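Local coordinates for protein NAD(P)H-flavin oxidoreductase (Staphylococcus epidermidis ATCC 12228, PDB 3GBH) that probably uses bound flavin mononucleotide to pass electrons from NAD(P)H to an acceptor, as expected of a nitroreductase-family flavin oxidoreductase, at residues F24-K29 with Q78-S83; K29-E34 with H157-N162; I87-L92 with Y183-A188. All coordinates share one frame; numbering follows the deposited sequence.

Overall arrangement
All three contacts are largely buried, but they lie at different depths: the centre of contact 3 is about 8 Å from the centre of the chain, that of contact 2 about 14 Å, and that of contact 1 about 18 Å. Contacts 1 and 2 share K29 and touch directly, so the loop before helix 32-42 is held in succession by the end of helix 76-81 and by the approach to strand 160-164. Waters and hydroxyls dominate contact 1, while contact 2 combines a histidine-carboxylate bond with aromatic packing. Contact 3 is strand pairing with mostly apolar side chains, and its strand 183-192 neighbours strand 160-164 of contact 2 in the same antiparallel sheet.

Contact 1: residues F24-K29 with Q78-S83; sequences FDENYK and QLTTSS
S83 OG donates to Y28 O at 2.7 Å and accepts from water 1, which links it to D25 O. The hydroxyl approaches Y28 O from above the carbonyl plane, 44° out of it, and lies at the edge of the tyrosine ring, 3.6 Å from Y28 CD1. A small serine suits this place because it can serve a carbonyl while an aromatic ring packs beside it. Y28 OH turns to Y159. A second hydroxyl holds the F24 end of the segment: F24 N donates to T81 OG1 at 3.1 Å, nearly straight (167°). With chi1 at 68°, that oxygen stands between its backbone N and carbonyl carbon, where it bonds R77 O one turn back. It also meets the F24 ring at its edge, 3.6 Å from CD2, and the phenylalanine continues onto A190 of strand 183-192. Between these two grips the chain folds into a type I beta turn, D25 to Y28, with D25 OD1 accepting from N27 N to form an Asx turn. E26 CA meets T81 O through a CA-H...O contact of 3.5 Å. K29 bends at chi2 and brings NZ 2.7 Å from water 2 and 2.8 Å from water 3; water 2 is within hydrogen-bonding distance of T81 O and Y28 O, water 3 of S83 O. Q78 of helix 76-81, part of the flavin pocket, bonds N162 through NE2.

Contact 2: residues K29-E34 with H157-N162; sequences KIPREE and HGYDTN. With FMN (flavin mononucleotide), chain H.
H157 and E34 come together from opposite directions, with the imidazole and carboxylate planes 89° apart. H157 ND1 donates to E34 OE2 at 3.0 Å, nearly straight at 165°. The oxygen lies in the ring plane of the histidine, yet the donor approaches almost perpendicularly above the carboxylate. E34 reaches this position with CG anti to its backbone N and then a bend at chi2 of 102°. Water 4, unusually close to OE2, donates to H157 O, while OE1 forms a salt bridge with R7. The nearby positive charge is consistent with this buried glutamate being ionised.

Y159 is held on several sides. I30 CD1 sits squarely over the centre of one face, 4.0 Å from the centroid, in a CH-pi contact, and CG1 follows at 3.9 Å from CZ. H157 O lies over the opposite face, offset toward the rim, and E34 CG comes in at the edge, 3.8 Å from CE2. A branched isoleucine suits the flat ring because its extended CG1-CD1 arm can lie across it; P31 CD packs against the hydroxyl oxygen, 3.9 Å from Y159 OH. That hydroxyl points on to Y28.

G158 closes helix 132-156 with a Schellman motif at positive phi, turning the chain into strand 160-164, where N162 ND2 comes within 3.4 Å of FMN N1. P31 occupies the N-cap position of helix 32-42; from that helix I38 touches both H157 and Y159, while I191 of strand 183-192 packs against I30.

Contact 3: residues I87-L92 with Y183-A188; sequences IIFGDL and YVPVLA
Y183 runs alongside D91, the two side chains pointing the same way with carboxylate and ring planes 44° apart. Its CB packs 4.1 Å from F89 CD2; further out, CD1 lies 3.8 Å from D91 CA and CB, and CE1 comes to 3.4 Å from D91 CG. CZ passes D91 OD1 and CG at slightly greater range. At the tip, OH shares a hydrogen bond with water 5, 2.7 Å away. Tyrosine fits because CE1 and CD1 lie against D91 CB and CG while the hydroxyl meets water. D91, with CG anti to the backbone N (chi1 179°), directs its carboxylate to salt bridges with R182 and R55, two positive charges that would probably stabilise its ionised form.

The strands belong to the central antiparallel sheet of this nitroreductase-family alpha+beta fold. G90 and V184 exchange two backbone hydrogen bonds, and V186 CG2 rests 3.8 Å from G90 N. The register then slips by one at a classic beta bulge: V186 and L187 both face I88, whose O accepts from V186 N at 2.8 Å and only weakly from L187 N. At the bulge, I88 CD1 lies beside L187 CD2, and L187 approaches bound FMN. On the F89 side of the sheet, P185 CB touches F89 CE2 at 4.0 Å, with I176 of helix 172-176 packing on the phenylalanine. V186 reaches I141 of the second subunit.

Contact 1: residues F24-K29 with Q78-S83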
loop_
_atom_site.group_PDB
_atom_site.type_symbol
_atom_site.label_atom_id
_atom_site.label_comp_id
_atom_site.label_asym_id
_atom_site.label_seq_id
_atom_site.Cartn_x
_atom_site.Cartn_y
_atom_site.Cartn_z
ATOM N N PHE B 24 36.579 9.756 8.079
ATOM C CA PHE B 24 36.062 10.974 7.493
ATOM C C PHE B 24 37.181 11.763 6.818
ATOM O O PHE B 24 38.373 11.484 7.015
ATOM C CB PHE B 24 35.440 11.850 8.572
ATOM C CG PHE B 24 34.390 11.156 9.370
ATOM C CD1 PHE B 24 33.061 11.212 8.980
ATOM C CD2 PHE B 24 34.725 10.437 10.517
ATOM C CE1 PHE B 24 32.080 10.564 9.717
ATOM C CE2 PHE B 24 33.730 9.778 11.266
ATOM C CZ PHE B 24 32.418 9.851 10.864
ATOM N N ASP B 25 36.774 12.728 5.998
ATOM C CA ASP B 25 37.683 13.639 5.356
ATOM C C ASP B 25 38.215 14.614 6.426
ATOM O O ASP B 25 37.505 15.470 6.974
ATOM C CB ASP B 25 36.988 14.339 4.182
ATOM C CG ASP B 25 37.901 15.308 3.431
ATOM O OD1 ASP B 25 39.020 15.605 3.907
ATOM O OD2 ASP B 25 37.476 15.794 2.368
ATOM N N GLU B 26 39.491 14.455 6.713
ATOM C CA GLU B 26 40.158 15.188 7.773
ATOM C C GLU B 26 40.265 16.679 7.476
ATOM O O GLU B 26 40.509 17.481 8.381
ATOM C CB GLU B 26 41.562 14.598 7.931
ATOM C CG GLU B 26 42.159 14.676 9.311
ATOM C CD GLU B 26 43.625 14.270 9.310
ATOM O OE1 GLU B 26 44.009 13.467 8.432
ATOM O OE2 GLU B 26 44.393 14.775 10.167
ATOM N N ASN B 27 40.108 17.051 6.208
ATOM C CA ASN B 27 40.252 18.441 5.777
ATOM C C ASN B 27 38.927 19.128 5.498
ATOM O O ASN B 27 38.899 20.279 5.087
ATOM C CB ASN B 27 41.098 18.483 4.529
ATOM C CG ASN B 27 42.491 17.960 4.768
ATOM O OD1 ASN B 27 42.898 16.971 4.160
ATOM N ND2 ASN B 27 43.227 18.606 5.674
ATOM N N TYR B 28 37.827 18.413 5.704
ATOM C CA TYR B 28 36.511 18.981 5.533
ATOM C C TYR B 28 35.981 19.394 6.897
ATOM O O TYR B 28 35.947 18.576 7.820
ATOM C CB TYR B 28 35.556 17.962 4.907
ATOM C CG TYR B 28 34.233 18.578 4.700
ATOM C CD1 TYR B 28 33.276 18.529 5.689
ATOM C CD2 TYR B 28 33.958 19.295 3.548
ATOM C CE1 TYR B 28 32.069 19.163 5.538
ATOM C CE2 TYR B 28 32.737 19.928 3.375
ATOM C CZ TYR B 28 31.796 19.860 4.384
ATOM O OH TYR B 28 30.567 20.473 4.277
ATOM N N LYS B 29 35.557 20.651 7.022
ATOM C CA LYS B 29 34.923 21.116 8.237
ATOM C C LYS B 29 33.517 21.647 7.922
ATOM O O LYS B 29 33.289 22.316 6.901
ATOM C CB LYS B 29 35.774 22.174 8.936
ATOM C CG LYS B 29 37.208 21.726 9.321
ATOM C CD LYS B 29 37.260 20.539 10.314
ATOM C CE LYS B 29 38.674 19.920 10.403
ATOM N NZ LYS B 29 38.692 18.638 11.168
ATOM N N GLN B 78 38.178 7.974 14.332
ATOM C CA GLN B 78 36.951 8.726 14.186
ATOM C C GLN B 78 37.168 10.109 14.783
ATOM O O GLN B 78 36.810 11.099 14.165
ATOM C CB GLN B 78 35.747 8.057 14.876
ATOM C CG GLN B 78 35.307 6.717 14.310
ATOM C CD GLN B 78 35.922 5.561 15.077
ATOM O OE1 GLN B 78 37.131 5.518 15.280
ATOM N NE2 GLN B 78 35.081 4.639 15.531
ATOM N N LEU B 79 37.757 10.169 15.976
ATOM C CA LEU B 79 38.021 11.450 16.641
ATOM C C LEU B 79 38.921 12.366 15.808
ATOM O O LEU B 79 38.614 13.553 15.623
ATOM C CB LEU B 79 38.688 11.249 18.009
ATOM C CG LEU B 79 38.947 12.548 18.783
ATOM C CD1 LEU B 79 37.611 13.300 19.125
ATOM C CD2 LEU B 79 39.734 12.260 20.019
ATOM N N THR B 80 40.046 11.821 15.355
ATOM C CA THR B 80 40.994 12.559 14.526
ATOM C C THR B 80 40.416 13.113 13.232
ATOM O O THR B 80 40.592 14.301 12.908
ATOM C CB THR B 80 42.146 11.648 14.140
ATOM O OG1 THR B 80 42.870 11.307 15.330
ATOM C CG2 THR B 80 43.093 12.340 13.115
ATOM N N THR B 81 39.730 12.254 12.484
ATOM C CA THR B 81 39.335 12.603 11.126
ATOM C C THR B 81 38.005 13.376 11.042
ATOM O O THR B 81 37.755 14.083 10.063
ATOM C CB THR B 81 39.341 11.371 10.219
ATOM O OG1 THR B 81 38.296 10.474 10.614
ATOM C CG2 THR B 81 40.714 10.640 10.278
ATOM N N SER B 82 37.164 13.231 12.059
ATOM C CA SER B 82 35.835 13.833 12.070
ATOM C C SER B 82 35.837 15.363 11.977
ATOM O O SER B 82 36.767 16.054 12.468
ATOM C CB SER B 82 35.076 13.420 13.343
ATOM O OG SER B 82 35.684 13.940 14.509
ATOM N N SER B 83 34.788 15.902 11.368
ATOM C CA SER B 83 34.600 17.349 11.393
ATOM C C SER B 83 34.347 17.801 12.830
ATOM O O SER B 83 34.776 18.870 13.229
ATOM C CB SER B 83 33.446 17.756 10.489
ATOM O OG SER B 83 33.794 17.536 9.133
HETATM O O HOH W 1 34.861 15.249 7.456
HETATM O O HOH W 2 37.415 16.857 9.600
HETATM O O HOH W 3 37.448 19.127 13.619
#

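Contact 2: residues K29-E34 with H157-N162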
loop_
_atom_site.group_PDB
_atom_site.type_symbol
_atom_site.label_atom_id
_atom_site.label_comp_id
_atom_site.label_asym_id
_atom_site.label_seq_id
_atom_site.Cartn_x
_atom_site.Cartn_y
_atom_site.Cartn_z
ATOM N N LYS B 29 35.557 20.651 7.022
ATOM C CA LYS B 29 34.923 21.116 8.237
ATOM C C LYS B 29 33.517 21.647 7.922
ATOM O O LYS B 29 33.289 22.316 6.901
ATOM C CB LYS B 29 35.774 22.174 8.936
ATOM C CG LYS B 29 37.208 21.726 9.321
ATOM C CD LYS B 29 37.260 20.539 10.314
ATOM C CE LYS B 29 38.674 19.920 10.403
ATOM N NZ LYS B 29 38.692 18.638 11.168
ATOM N N ILE B 30 32.581 21.312 8.790
ATOM C CA ILE B 30 31.171 21.651 8.625
ATOM C C ILE B 30 30.940 23.102 9.021
ATOM O O ILE B 30 31.263 23.486 10.129
ATOM C CB ILE B 30 30.300 20.722 9.471
ATOM C CG1 ILE B 30 30.455 19.265 8.974
ATOM C CG2 ILE B 30 28.840 21.154 9.417
ATOM C CD1 ILE B 30 29.779 18.243 9.852
ATOM N N PRO B 31 30.364 23.920 8.127
ATOM C CA PRO B 31 30.129 25.319 8.522
ATOM C C PRO B 31 29.170 25.417 9.701
ATOM O O PRO B 31 28.304 24.565 9.846
ATOM C CB PRO B 31 29.521 25.954 7.256
ATOM C CG PRO B 31 29.792 24.974 6.142
ATOM C CD PRO B 31 29.866 23.632 6.773
ATOM N N ARG B 32 29.315 26.432 10.552
ATOM C CA ARG B 32 28.407 26.544 11.722
ATOM C C ARG B 32 26.938 26.621 11.397
ATOM O O ARG B 32 26.154 26.013 12.090
ATOM C CB ARG B 32 28.762 27.698 12.651
ATOM C CG ARG B 32 29.874 27.290 13.560
ATOM C CD ARG B 32 30.053 28.145 14.790
ATOM N NE ARG B 32 31.329 27.832 15.435
ATOM C CZ ARG B 32 31.750 28.410 16.546
ATOM N NH1 ARG B 32 31.024 29.360 17.127
ATOM N NH2 ARG B 32 32.914 28.053 17.063
ATOM N N GLU B 33 26.590 27.329 10.328
ATOM C CA GLU B 33 25.189 27.502 9.900
ATOM C C GLU B 33 24.586 26.132 9.679
ATOM O O GLU B 33 23.474 25.842 10.094
ATOM C CB GLU B 33 25.110 28.374 8.610
ATOM C CG GLU B 33 23.710 28.978 8.268
ATOM C CD GLU B 33 23.702 29.861 6.965
ATOM O OE1 GLU B 33 24.796 30.314 6.517
ATOM O OE2 GLU B 33 22.592 30.114 6.405
ATOM N N GLU B 34 25.364 25.256 9.066
ATOM C CA GLU B 34 24.910 23.937 8.771
ATOM C C GLU B 34 24.810 23.048 10.026
ATOM O O GLU B 34 23.805 22.373 10.219
ATOM C CB GLU B 34 25.854 23.333 7.757
ATOM C CG GLU B 34 25.375 22.058 7.255
ATOM C CD GLU B 34 24.756 22.115 5.905
ATOM O OE1 GLU B 34 24.155 23.142 5.509
ATOM O OE2 GLU B 34 24.859 21.085 5.238
ATOM N N HIS B 157 21.679 15.945 5.061
ATOM C CA HIS B 157 22.578 17.034 4.635
ATOM C C HIS B 157 23.788 16.554 3.869
ATOM O O HIS B 157 24.584 17.370 3.401
ATOM C CB HIS B 157 23.064 17.833 5.846
ATOM C CG HIS B 157 22.055 18.788 6.376
ATOM N ND1 HIS B 157 22.255 20.155 6.369
ATOM C CD2 HIS B 157 20.855 18.577 6.965
ATOM C CE1 HIS B 157 21.205 20.745 6.917
ATOM N NE2 HIS B 157 20.345 19.810 7.289
ATOM N N GLY B 158 23.947 15.250 3.743
ATOM C CA GLY B 158 25.033 14.691 2.918
ATOM C C GLY B 158 26.225 14.239 3.775
ATOM O O GLY B 158 27.235 13.783 3.252
ATOM N N TYR B 159 26.081 14.347 5.087
ATOM C CA TYR B 159 27.142 13.956 6.035
ATOM C C TYR B 159 26.937 12.517 6.491
ATOM O O TYR B 159 25.907 11.900 6.186
ATOM C CB TYR B 159 27.166 14.910 7.241
ATOM C CG TYR B 159 27.457 16.315 6.830
ATOM C CD1 TYR B 159 28.601 16.608 6.115
ATOM C CD2 TYR B 159 26.587 17.353 7.125
ATOM C CE1 TYR B 159 28.876 17.884 5.699
ATOM C CE2 TYR B 159 26.859 18.655 6.716
ATOM C CZ TYR B 159 28.016 18.918 6.006
ATOM O OH TYR B 159 28.336 20.206 5.557
ATOM N N ASP B 160 27.933 11.972 7.174
ATOM C CA ASP B 160 27.821 10.680 7.805
ATOM C C ASP B 160 28.233 10.772 9.246
ATOM O O ASP B 160 28.885 11.735 9.652
ATOM C CB ASP B 160 28.648 9.656 7.060
ATOM C CG ASP B 160 27.955 9.195 5.778
ATOM O OD1 ASP B 160 26.986 8.398 5.896
ATOM O OD2 ASP B 160 28.349 9.647 4.673
ATOM N N THR B 161 27.831 9.772 10.017
ATOM C CA THR B 161 28.096 9.715 11.434
ATOM C C THR B 161 28.513 8.321 11.885
ATOM O O THR B 161 28.371 7.340 11.137
ATOM C CB THR B 161 26.861 10.110 12.260
ATOM O OG1 THR B 161 25.774 9.241 11.935
ATOM C CG2 THR B 161 26.496 11.585 12.028
ATOM N N ASN B 162 28.997 8.266 13.119
ATOM C CA ASN B 162 29.323 7.003 13.817
ATOM C C ASN B 162 28.981 7.216 15.272
ATOM O O ASN B 162 29.642 8.029 15.963
ATOM C CB ASN B 162 30.799 6.642 13.645
ATOM C CG ASN B 162 31.225 5.343 14.376
ATOM O OD1 ASN B 162 32.392 5.191 14.672
ATOM N ND2 ASN B 162 30.297 4.415 14.631
HETATM N N1 FMN H . 31.229 1.934 16.706
HETATM C C2 FMN H . 32.581 2.132 16.949
HETATM O O2 FMN H . 33.415 2.062 16.040
HETATM N N3 FMN H . 32.998 2.389 18.228
HETATM C C4 FMN H . 32.083 2.473 19.281
HETATM O O4 FMN H . 32.499 2.704 20.432
HETATM C C4A FMN H . 30.736 2.257 19.036
HETATM N N5 FMN H . 29.798 2.291 20.053
HETATM C C5A FMN H . 28.457 2.411 19.756
HETATM C C6 FMN H . 27.529 2.804 20.736
HETATM C C7 FMN H . 26.190 2.927 20.433
HETATM C C7M FMN H . 25.209 3.345 21.495
HETATM C C8 FMN H . 25.749 2.635 19.138
HETATM C C8M FMN H . 24.312 2.751 18.733
HETATM C C9 FMN H . 26.659 2.244 18.173
HETATM C C9A FMN H . 28.025 2.132 18.451
HETATM N N10 FMN H . 28.958 1.756 17.473
HETATM C C10 FMN H . 30.312 1.975 17.731
HETATM C "C1'" FMN H . 28.527 1.529 16.039
HETATM C "C2'" FMN H . 27.869 0.150 15.970
HETATM O "O2'" FMN H . 28.846 -0.876 15.962
HETATM C "C3'" FMN H . 26.990 0.078 14.716
HETATM O "O3'" FMN H . 25.931 0.993 14.851
HETATM C "C4'" FMN H . 26.427 -1.313 14.426
HETATM O "O4'" FMN H . 27.505 -2.201 14.129
HETATM C "C5'" FMN H . 25.445 -1.250 13.259
HETATM O "O5'" FMN H . 26.107 -0.789 12.087
HETATM P P FMN H . 25.575 0.508 11.321
HETATM O O1P FMN H . 26.419 0.759 10.105
HETATM O O2P FMN H . 25.594 1.650 12.294
HETATM O O3P FMN H . 24.141 0.301 10.895
HETATM O O HOH W 4 26.017 20.048 3.274
#

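Contact 3: residues I87-L92 with Y183-A188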
loop_
_atom_site.group_PDB
_atom_site.type_symbol
_atom_site.label_atom_id
_atom_site.label_comp_id
_atom_site.label_asym_id
_atom_site.label_seq_id
_atom_site.Cartn_x
_atom_site.Cartn_y
_atom_site.Cartn_z
ATOM N N ILE B 87 29.560 15.077 21.767
ATOM C CA ILE B 87 29.360 14.299 22.989
ATOM C C ILE B 87 28.072 14.789 23.630
ATOM O O ILE B 87 27.961 15.962 23.982
ATOM C CB ILE B 87 30.529 14.421 23.950
ATOM C CG1 ILE B 87 31.860 14.174 23.213
ATOM C CG2 ILE B 87 30.376 13.432 25.128
ATOM C CD1 ILE B 87 33.123 14.393 24.089
ATOM N N ILE B 88 27.098 13.887 23.763
ATOM C CA ILE B 88 25.778 14.244 24.246
ATOM C C ILE B 88 25.666 13.803 25.700
ATOM O O ILE B 88 25.904 12.654 26.028
ATOM C CB ILE B 88 24.685 13.590 23.412
ATOM C CG1 ILE B 88 24.774 14.066 21.950
ATOM C CG2 ILE B 88 23.297 13.892 23.993
ATOM C CD1 ILE B 88 24.111 13.127 20.980
ATOM N N PHE B 89 25.357 14.772 26.554
ATOM C CA PHE B 89 25.202 14.609 27.969
ATOM C C PHE B 89 23.723 14.799 28.299
ATOM O O PHE B 89 23.000 15.477 27.576
ATOM C CB PHE B 89 25.992 15.688 28.707
ATOM C CG PHE B 89 27.480 15.539 28.626
ATOM C CD1 PHE B 89 28.175 16.034 27.529
ATOM C CD2 PHE B 89 28.190 14.929 29.665
ATOM C CE1 PHE B 89 29.545 15.907 27.450
ATOM C CE2 PHE B 89 29.542 14.790 29.612
ATOM C CZ PHE B 89 30.249 15.282 28.491
ATOM N N GLY B 90 23.299 14.200 29.397
ATOM C CA GLY B 90 21.963 14.380 29.923
ATOM C C GLY B 90 22.074 15.209 31.196
ATOM O O GLY B 90 22.945 14.976 32.024
ATOM N N ASP B 91 21.218 16.208 31.333
ATOM C CA ASP B 91 21.209 17.063 32.533
ATOM C C ASP B 91 20.272 16.432 33.574
ATOM O O ASP B 91 19.069 16.382 33.380
ATOM C CB ASP B 91 20.745 18.466 32.132
ATOM C CG ASP B 91 20.674 19.421 33.268
ATOM O OD1 ASP B 91 21.091 19.117 34.427
ATOM O OD2 ASP B 91 20.244 20.535 32.960
ATOM N N LEU B 92 20.831 15.954 34.676
ATOM C CA LEU B 92 20.037 15.317 35.744
ATOM C C LEU B 92 19.206 16.330 36.532
ATOM O O LEU B 92 18.326 15.925 37.301
ATOM C CB LEU B 92 20.960 14.557 36.726
ATOM C CG LEU B 92 21.789 13.405 36.156
ATOM C CD1 LEU B 92 22.764 12.874 37.229
ATOM C CD2 LEU B 92 20.900 12.296 35.645
ATOM N N TYR B 183 25.875 16.471 34.939
ATOM C CA TYR B 183 25.765 16.098 33.527
ATOM C C TYR B 183 26.348 14.714 33.263
ATOM O O TYR B 183 27.516 14.504 33.496
ATOM C CB TYR B 183 26.461 17.162 32.690
ATOM C CG TYR B 183 25.785 18.511 32.840
ATOM C CD1 TYR B 183 24.554 18.761 32.252
ATOM C CD2 TYR B 183 26.375 19.526 33.594
ATOM C CE1 TYR B 183 23.924 20.001 32.415
ATOM C CE2 TYR B 183 25.770 20.759 33.748
ATOM C CZ TYR B 183 24.545 20.998 33.163
ATOM O OH TYR B 183 23.948 22.236 33.337
ATOM N N VAL B 184 25.523 13.766 32.821
ATOM C CA VAL B 184 26.017 12.399 32.579
ATOM C C VAL B 184 26.171 12.138 31.083
ATOM O O VAL B 184 25.285 12.452 30.332
ATOM C CB VAL B 184 25.112 11.338 33.209
ATOM C CG1 VAL B 184 25.119 11.518 34.753
ATOM C CG2 VAL B 184 23.707 11.421 32.658
ATOM N N PRO B 185 27.303 11.568 30.661
ATOM C CA PRO B 185 27.482 11.276 29.228
ATOM C C PRO B 185 26.561 10.160 28.762
ATOM O O PRO B 185 26.419 9.152 29.450
ATOM C CB PRO B 185 28.937 10.868 29.121
ATOM C CG PRO B 185 29.408 10.578 30.498
ATOM C CD PRO B 185 28.409 11.063 31.487
ATOM N N VAL B 186 25.902 10.359 27.631
ATOM C CA VAL B 186 24.966 9.363 27.115
ATOM C C VAL B 186 25.609 8.607 25.954
ATOM O O VAL B 186 25.777 7.393 25.994
ATOM C CB VAL B 186 23.638 10.017 26.660
ATOM C CG1 VAL B 186 22.707 8.948 26.074
ATOM C CG2 VAL B 186 22.957 10.751 27.840
ATOM N N LEU B 187 25.993 9.346 24.923
ATOM C CA LEU B 187 26.753 8.769 23.830
ATOM C C LEU B 187 27.446 9.864 23.068
ATOM O O LEU B 187 27.106 11.029 23.258
ATOM C CB LEU B 187 25.844 7.991 22.886
ATOM C CG LEU B 187 25.046 8.707 21.840
ATOM C CD1 LEU B 187 24.510 7.678 20.757
ATOM C CD2 LEU B 187 23.922 9.478 22.491
ATOM N N ALA B 188 28.429 9.478 22.252
ATOM C CA ALA B 188 29.124 10.407 21.366
ATOM C C ALA B 188 28.719 10.113 19.925
ATOM O O ALA B 188 28.247 9.010 19.633
ATOM C CB ALA B 188 30.604 10.287 21.534
HETATM O O HOH W 5 22.110 22.972 31.441
#